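Local coordinates for penicillin-binding protein 2B (PDB 2WAD) that probably cross-links the stem peptides of neighbouring glycan strands in peripheral cell-wall peptidoglycan, and binds penicillin, at residues V343-Q351 and P525-A533; T630-A638 and V647-T655. All blocks are in the same frame, centred on the assembly; numbering follows the deposited sequence.

Contact 1: residues V343-Q351 and P525-A533. Unlike the reference sequence in segment 343-351: Gln-351 (reference Lys).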
# COMPACT_ATOMS: atom_id res chain seq x y z
N VAL A 343 1.22 -17.72 -4.29
CA VAL A 343 2.42 -17.43 -5.06
C VAL A 343 2.39 -15.93 -5.34
O VAL A 343 1.30 -15.37 -5.53
CB VAL A 343 2.47 -18.28 -6.36
CG1 VAL A 343 1.26 -17.97 -7.21
CG2 VAL A 343 3.78 -18.02 -7.17
N TYR A 344 3.56 -15.28 -5.32
CA TYR A 344 3.65 -13.82 -5.41
C TYR A 344 4.81 -13.45 -6.32
O TYR A 344 5.82 -14.15 -6.35
CB TYR A 344 3.87 -13.23 -3.99
CG TYR A 344 2.66 -13.50 -3.11
CD1 TYR A 344 1.63 -12.56 -3.01
CD2 TYR A 344 2.52 -14.71 -2.45
CE1 TYR A 344 0.49 -12.82 -2.26
CE2 TYR A 344 1.38 -14.99 -1.71
CZ TYR A 344 0.37 -14.04 -1.62
OH TYR A 344 -0.76 -14.32 -0.89
N ALA A 345 4.67 -12.35 -7.06
CA ALA A 345 5.69 -11.87 -7.97
C ALA A 345 5.61 -10.36 -7.98
O ALA A 345 4.52 -9.81 -7.99
CB ALA A 345 5.47 -12.38 -9.40
N VAL A 346 6.77 -9.71 -7.99
CA VAL A 346 6.86 -8.26 -8.07
C VAL A 346 7.97 -8.03 -9.09
O VAL A 346 9.05 -8.62 -9.01
CB VAL A 346 7.30 -7.59 -6.72
CG1 VAL A 346 7.65 -6.10 -6.92
CG2 VAL A 346 6.22 -7.70 -5.66
N ALA A 347 7.66 -7.20 -10.09
CA ALA A 347 8.64 -6.80 -11.09
C ALA A 347 8.89 -5.31 -10.93
O ALA A 347 7.94 -4.52 -10.83
CB ALA A 347 8.06 -7.07 -12.52
N LEU A 348 10.16 -4.91 -10.99
CA LEU A 348 10.55 -3.50 -10.87
C LEU A 348 11.50 -3.08 -12.01
O LEU A 348 12.26 -3.92 -12.51
CB LEU A 348 11.32 -3.28 -9.56
CG LEU A 348 10.67 -3.66 -8.22
CD1 LEU A 348 11.61 -3.37 -7.05
CD2 LEU A 348 9.36 -2.93 -8.03
N ASN A 349 11.46 -1.81 -12.40
CA ASN A 349 12.45 -1.21 -13.28
C ASN A 349 13.60 -0.84 -12.34
O ASN A 349 13.43 0.02 -11.49
CB ASN A 349 11.85 0.04 -13.92
CG ASN A 349 12.81 0.80 -14.84
OD1 ASN A 349 14.04 0.78 -14.66
ND2 ASN A 349 12.25 1.51 -15.81
N PRO A 350 14.76 -1.52 -12.48
CA PRO A 350 15.91 -1.33 -11.57
C PRO A 350 16.62 0.01 -11.80
O PRO A 350 17.48 0.40 -10.98
CB PRO A 350 16.88 -2.44 -11.99
CG PRO A 350 16.53 -2.65 -13.52
CD PRO A 350 15.04 -2.48 -13.57
N GLN A 351 16.30 0.71 -12.88
CA GLN A 351 16.95 2.00 -13.16
C GLN A 351 16.24 3.15 -12.44
O GLN A 351 16.83 4.20 -12.23
CB GLN A 351 16.99 2.29 -14.68
CG GLN A 351 18.04 1.46 -15.45
CD GLN A 351 18.00 1.66 -16.97
OE1 GLN A 351 17.09 2.30 -17.51
NE2 GLN A 351 18.99 1.09 -17.68
N PRO A 525 7.58 -10.03 -0.61
CA PRO A 525 8.01 -10.14 -2.01
C PRO A 525 8.55 -8.80 -2.54
O PRO A 525 9.44 -8.81 -3.37
CB PRO A 525 6.73 -10.60 -2.74
CG PRO A 525 5.92 -11.33 -1.68
CD PRO A 525 6.25 -10.63 -0.36
N MET A 526 8.03 -7.66 -2.06
CA MET A 526 8.55 -6.36 -2.47
C MET A 526 10.00 -6.18 -2.03
O MET A 526 10.83 -5.70 -2.81
CB MET A 526 7.62 -5.22 -1.97
CG MET A 526 8.02 -3.81 -2.38
SD MET A 526 7.85 -3.55 -4.17
CE MET A 526 6.09 -3.82 -4.36
N GLN A 527 10.33 -6.57 -0.80
CA GLN A 527 11.72 -6.53 -0.30
C GLN A 527 12.65 -7.38 -1.18
O GLN A 527 13.79 -6.99 -1.48
CB GLN A 527 11.79 -6.98 1.17
CG GLN A 527 11.17 -6.00 2.20
CD GLN A 527 11.20 -6.54 3.62
OE1 GLN A 527 10.69 -7.62 3.87
NE2 GLN A 527 11.79 -5.80 4.55
N LEU A 528 12.17 -8.57 -1.55
CA LEU A 528 13.00 -9.48 -2.38
C LEU A 528 13.16 -8.95 -3.81
O LEU A 528 14.22 -9.14 -4.39
CB LEU A 528 12.45 -10.93 -2.36
CG LEU A 528 12.59 -11.60 -0.98
CD1 LEU A 528 11.59 -12.76 -0.81
CD2 LEU A 528 13.99 -12.13 -0.85
N ALA A 529 12.16 -8.25 -4.36
CA ALA A 529 12.39 -7.54 -5.61
C ALA A 529 13.39 -6.39 -5.50
O ALA A 529 14.19 -6.18 -6.41
CB ALA A 529 11.09 -7.05 -6.24
N GLN A 530 13.31 -5.61 -4.43
CA GLN A 530 14.20 -4.45 -4.30
C GLN A 530 15.63 -4.97 -4.16
O GLN A 530 16.57 -4.35 -4.61
CB GLN A 530 13.88 -3.63 -3.03
CG GLN A 530 14.75 -2.35 -2.85
CD GLN A 530 14.26 -1.52 -1.67
OE1 GLN A 530 14.09 -2.04 -0.56
NE2 GLN A 530 13.94 -0.25 -1.93
N TYR A 531 15.78 -6.13 -3.52
CA TYR A 531 17.11 -6.71 -3.32
C TYR A 531 17.75 -7.05 -4.67
O TYR A 531 18.86 -6.58 -4.99
CB TYR A 531 17.02 -7.90 -2.35
CG TYR A 531 18.04 -9.01 -2.53
CD1 TYR A 531 19.40 -8.76 -2.38
CD2 TYR A 531 17.65 -10.33 -2.77
CE1 TYR A 531 20.35 -9.75 -2.50
CE2 TYR A 531 18.59 -11.35 -2.89
CZ TYR A 531 19.94 -11.05 -2.74
OH TYR A 531 20.91 -12.02 -2.86
N VAL A 532 17.05 -7.81 -5.50
CA VAL A 532 17.65 -8.13 -6.80
C VAL A 532 17.77 -6.89 -7.70
O VAL A 532 18.73 -6.80 -8.49
CB VAL A 532 16.97 -9.30 -7.55
CG1 VAL A 532 15.49 -8.95 -7.89
CG2 VAL A 532 17.74 -9.58 -8.84
N ALA A 533 16.85 -5.93 -7.56
CA ALA A 533 16.93 -4.67 -8.35
C ALA A 533 18.15 -3.84 -7.97
O ALA A 533 18.76 -3.19 -8.83
CB ALA A 533 15.66 -3.82 -8.20
O HOH W 1 17.03 -0.42 -8.77

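Contact 2: residues T630-A638 and V647-T655. With ZN (zinc ion), chain E.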
# COMPACT_ATOMS: atom_id res chain seq x y z
N THR A 630 9.08 -27.03 1.18
CA THR A 630 10.12 -26.00 1.23
C THR A 630 9.95 -25.00 0.08
O THR A 630 9.13 -25.21 -0.82
CB THR A 630 11.51 -26.64 1.13
OG1 THR A 630 11.63 -27.37 -0.10
CG2 THR A 630 11.75 -27.56 2.33
N ASN A 631 10.72 -23.91 0.10
CA ASN A 631 10.49 -22.81 -0.85
C ASN A 631 11.17 -22.96 -2.23
O ASN A 631 12.34 -23.37 -2.34
CB ASN A 631 10.69 -21.44 -0.15
CG ASN A 631 9.69 -21.22 1.00
OD1 ASN A 631 9.10 -22.18 1.52
ND2 ASN A 631 9.44 -19.95 1.37
N THR A 632 10.39 -22.68 -3.29
CA THR A 632 10.89 -22.56 -4.67
C THR A 632 11.03 -21.11 -5.19
O THR A 632 10.53 -20.73 -6.25
CB THR A 632 10.11 -23.50 -5.64
OG1 THR A 632 8.97 -22.85 -6.22
CG2 THR A 632 9.62 -24.71 -4.90
N ASN A 633 11.74 -20.27 -4.44
CA ASN A 633 11.76 -18.84 -4.76
C ASN A 633 12.81 -18.55 -5.84
O ASN A 633 13.70 -19.35 -6.08
CB ASN A 633 12.10 -18.06 -3.48
CG ASN A 633 11.09 -18.29 -2.36
OD1 ASN A 633 9.91 -18.62 -2.59
ND2 ASN A 633 11.56 -18.13 -1.13
N ALA A 634 12.73 -17.39 -6.48
CA ALA A 634 13.72 -17.06 -7.52
C ALA A 634 13.78 -15.54 -7.66
O ALA A 634 12.76 -14.88 -7.51
CB ALA A 634 13.32 -17.69 -8.87
N VAL A 635 14.96 -15.00 -7.95
CA VAL A 635 15.11 -13.59 -8.32
C VAL A 635 15.91 -13.54 -9.63
O VAL A 635 16.72 -14.41 -9.89
CB VAL A 635 15.84 -12.77 -7.20
CG1 VAL A 635 15.03 -12.77 -5.91
CG2 VAL A 635 17.23 -13.33 -6.91
N ALA A 636 15.67 -12.53 -10.47
CA ALA A 636 16.32 -12.44 -11.77
C ALA A 636 16.32 -10.99 -12.26
O ALA A 636 15.46 -10.21 -11.86
CB ALA A 636 15.58 -13.32 -12.80
N TYR A 637 17.24 -10.65 -13.15
CA TYR A 637 17.14 -9.40 -13.92
C TYR A 637 17.59 -9.60 -15.36
O TYR A 637 18.18 -10.63 -15.70
CB TYR A 637 17.93 -8.27 -13.26
CG TYR A 637 19.41 -8.57 -13.09
CD1 TYR A 637 20.32 -8.38 -14.12
CD2 TYR A 637 19.89 -9.08 -11.88
CE1 TYR A 637 21.68 -8.67 -13.95
CE2 TYR A 637 21.24 -9.35 -11.70
CZ TYR A 637 22.13 -9.16 -12.74
OH TYR A 637 23.46 -9.47 -12.53
N ALA A 638 17.31 -8.61 -16.21
CA ALA A 638 17.54 -8.71 -17.65
C ALA A 638 17.26 -7.36 -18.32
O ALA A 638 16.47 -6.56 -17.83
CB ALA A 638 16.63 -9.79 -18.28
N VAL A 647 13.05 -9.04 -11.11
CA VAL A 647 11.82 -9.70 -10.68
C VAL A 647 12.09 -10.65 -9.50
O VAL A 647 13.13 -11.29 -9.47
CB VAL A 647 11.16 -10.47 -11.84
CG1 VAL A 647 12.08 -11.60 -12.34
CG2 VAL A 647 9.81 -11.06 -11.39
N ALA A 648 11.15 -10.73 -8.55
CA ALA A 648 11.18 -11.69 -7.48
C ALA A 648 9.95 -12.56 -7.53
O ALA A 648 8.83 -12.07 -7.65
CB ALA A 648 11.20 -11.02 -6.10
N VAL A 649 10.16 -13.85 -7.31
CA VAL A 649 9.05 -14.78 -7.34
C VAL A 649 9.13 -15.57 -6.06
O VAL A 649 10.19 -16.07 -5.72
CB VAL A 649 9.10 -15.74 -8.57
CG1 VAL A 649 8.04 -16.85 -8.38
CG2 VAL A 649 8.88 -14.95 -9.87
N VAL A 650 8.01 -15.62 -5.34
CA VAL A 650 8.00 -16.23 -4.02
C VAL A 650 6.90 -17.28 -4.05
O VAL A 650 5.74 -16.96 -4.25
CB VAL A 650 7.73 -15.17 -2.91
CG1 VAL A 650 7.63 -15.84 -1.55
CG2 VAL A 650 8.85 -14.08 -2.91
N PHE A 651 7.28 -18.54 -3.88
CA PHE A 651 6.34 -19.65 -4.02
C PHE A 651 6.64 -20.59 -2.87
O PHE A 651 7.44 -21.51 -3.02
CB PHE A 651 6.60 -20.39 -5.34
CG PHE A 651 5.45 -21.26 -5.80
CD1 PHE A 651 4.71 -21.98 -4.88
CD2 PHE A 651 5.12 -21.36 -7.15
CE1 PHE A 651 3.64 -22.78 -5.28
CE2 PHE A 651 4.05 -22.17 -7.57
CZ PHE A 651 3.32 -22.88 -6.62
N PRO A 652 6.03 -20.35 -1.71
CA PRO A 652 6.42 -21.07 -0.50
C PRO A 652 5.84 -22.49 -0.38
O PRO A 652 4.77 -22.78 -0.90
CB PRO A 652 5.87 -20.18 0.62
CG PRO A 652 4.77 -19.38 -0.03
CD PRO A 652 5.05 -19.27 -1.46
N HIS A 653 6.56 -23.36 0.31
CA HIS A 653 6.13 -24.72 0.63
C HIS A 653 5.62 -25.52 -0.56
O HIS A 653 4.58 -26.17 -0.49
CB HIS A 653 5.14 -24.70 1.80
CG HIS A 653 5.70 -24.01 3.01
ND1 HIS A 653 6.79 -24.50 3.70
CD2 HIS A 653 5.34 -22.86 3.63
CE1 HIS A 653 7.08 -23.68 4.70
NE2 HIS A 653 6.23 -22.67 4.67
N ASN A 654 6.36 -25.45 -1.66
CA ASN A 654 6.13 -26.29 -2.82
C ASN A 654 7.06 -27.49 -2.66
O ASN A 654 8.27 -27.33 -2.55
CB ASN A 654 6.40 -25.52 -4.12
CG ASN A 654 6.05 -26.31 -5.39
OD1 ASN A 654 6.38 -27.50 -5.49
ND2 ASN A 654 5.36 -25.67 -6.33
N THR A 655 6.49 -28.69 -2.59
CA THR A 655 7.26 -29.90 -2.30
C THR A 655 7.77 -30.59 -3.57
O THR A 655 8.42 -31.63 -3.48
CB THR A 655 6.45 -30.94 -1.44
OG1 THR A 655 5.18 -31.22 -2.05
CG2 THR A 655 6.21 -30.46 -0.02
ZN ZN E . 6.44 -20.83 5.45
O HOH W 2 4.34 -20.20 5.91
O HOH W 3 7.32 -19.25 4.19

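Contact 1: residues V343-Q351 and P525-A533
Val-346 sets its two methyls on helix 525-533 at different places. CG1 rests 3.6 Å from Ala-529 CB and 3.8 Å from Met-526 SD, while CG2 reaches the backbone where Pro-525 joins Met-526. The three side chains of strand 343-348 that face the helix, Tyr-344, Val-346 and Leu-348, alternate with Val-343 and Ala-345, whose side chains meet helix 314-334 across the sheet. This is a helix laid over the central antiparallel sheet of the transpeptidase domain, its axis passing 7.8 Å from that of the strand at a crossing angle of -39°.

The side-chain pairs across the contact are apolar. Leu-348 works through its branches: CD1 lies 3.8 Å from Ala-529 CB and extends on to Ala-533 CB at 4.2 Å, whereas CD2 turns to the sulfur of Met-526. That methionine bends at both chi2 (67°) and chi3 (62°), folding SD and CE back over Val-346, whose side chain it crosses at about a right angle. At the helix start, Pro-525 CG sits 3.6 Å from Tyr-344 CB. The tyrosine ring itself leads away from the helix, meeting Phe-382 and hydrogen-bonding Asp-373 through OH. Past the strand end, Pro-350 CB packs 4.2 Å from Ala-533 CB.

The polar groups find partners elsewhere: the strand backbone bonds to its neighbours in the sheet, and the helix to itself, Ala-529 N to Pro-525 O and Ala-533 N to Ala-529 O. Asn-349 OD1 accepts from Gln-351 N at 2.9 Å, an Asx turn following the strand.

No direct hydrogen bond links the segments, which implies that helix and strand are held by the fit of methyl, sulfur and proline-ring surfaces, with the small side chains of Ala-529 and Ala-533 letting the larger ones come close to the helix backbone.

Contact 2: residues T630-A638 and V647-T655
Ala-634 O accepts from Val-649 N at 2.8 Å, nearly along the C=O axis, with the CA-H of Ala-648 as a further, looser contact. The same rung is closed by Ala-634 N and Val-649 O, making a hydrogen-bonded antiparallel pair of the beta hairpin 634-638 and 645-650. Ala-636 and Val-647 form the next such pair, their side chains touching where CB meets CG1. Between the two rungs, Val-635 and Ala-648 are a non-hydrogen-bonded pair whose side chains emerge on the other face, where Val-635 also meets Val-532 of helix 525-536. The backbone of Val-635 bonds in turn to Lys-615, probably of the KTG motif of these enzymes, so the hairpin lies edge to edge with the strand that bears it.

Beyond the ladder, asparagine side-chain oxygens alternate with a backbone carbonyl as acceptors. Asn-633 OD1 receives Phe-651 N at 2.9 Å, while its ND2 is held by Pro-384 O; its side chain lies about 8 Å from that of Ser-386, which probably forms the acyl-ester. In between, Thr-632 N donates to Phe-651 O at 3.2 Å. The Thr-632 side chain lies beside that of Phe-651 and points the same way, its OG1 buried 3.5 Å from Phe-651 CB with no polar partner in the model. Its CG2 presses to 3.4 Å from Asn-654 CB.

Asn-631 has CG anti to its carbonyl carbon (chi1 -62°), and from there OD1 accepts His-653 N at 3.1 Å. The bond is straight at the hydrogen (167°), yet the donor stands 58° out of the amide carbonyl plane. That oxygen also sits over the centre of the His-653 imidazole, whose NE2 binds zinc at 2.0 Å.

How the contacts relate
Both contacts build on one antiparallel sheet, where strands 342-348 and 645-650 are neighbours: Val-346 O probably accepts from Ala-648 N at 3.0 Å, and helix 525-536 reaches across to both strands, Leu-528 touching Ala-648 and Val-650. Contact 1 is wholly buried, joining sheet to covering helix. Contact 2 lies within the sheet itself and starts buried, but its loop ends approach the surface, with Thr-630 exposed and His-653 partly so. Their chemistry follows: apolar side chains meet in contact 1, whereas contact 2 is a run of hydrogen bonds, first between backbones, then with asparagine side chains joining in, ending beside a metal ion.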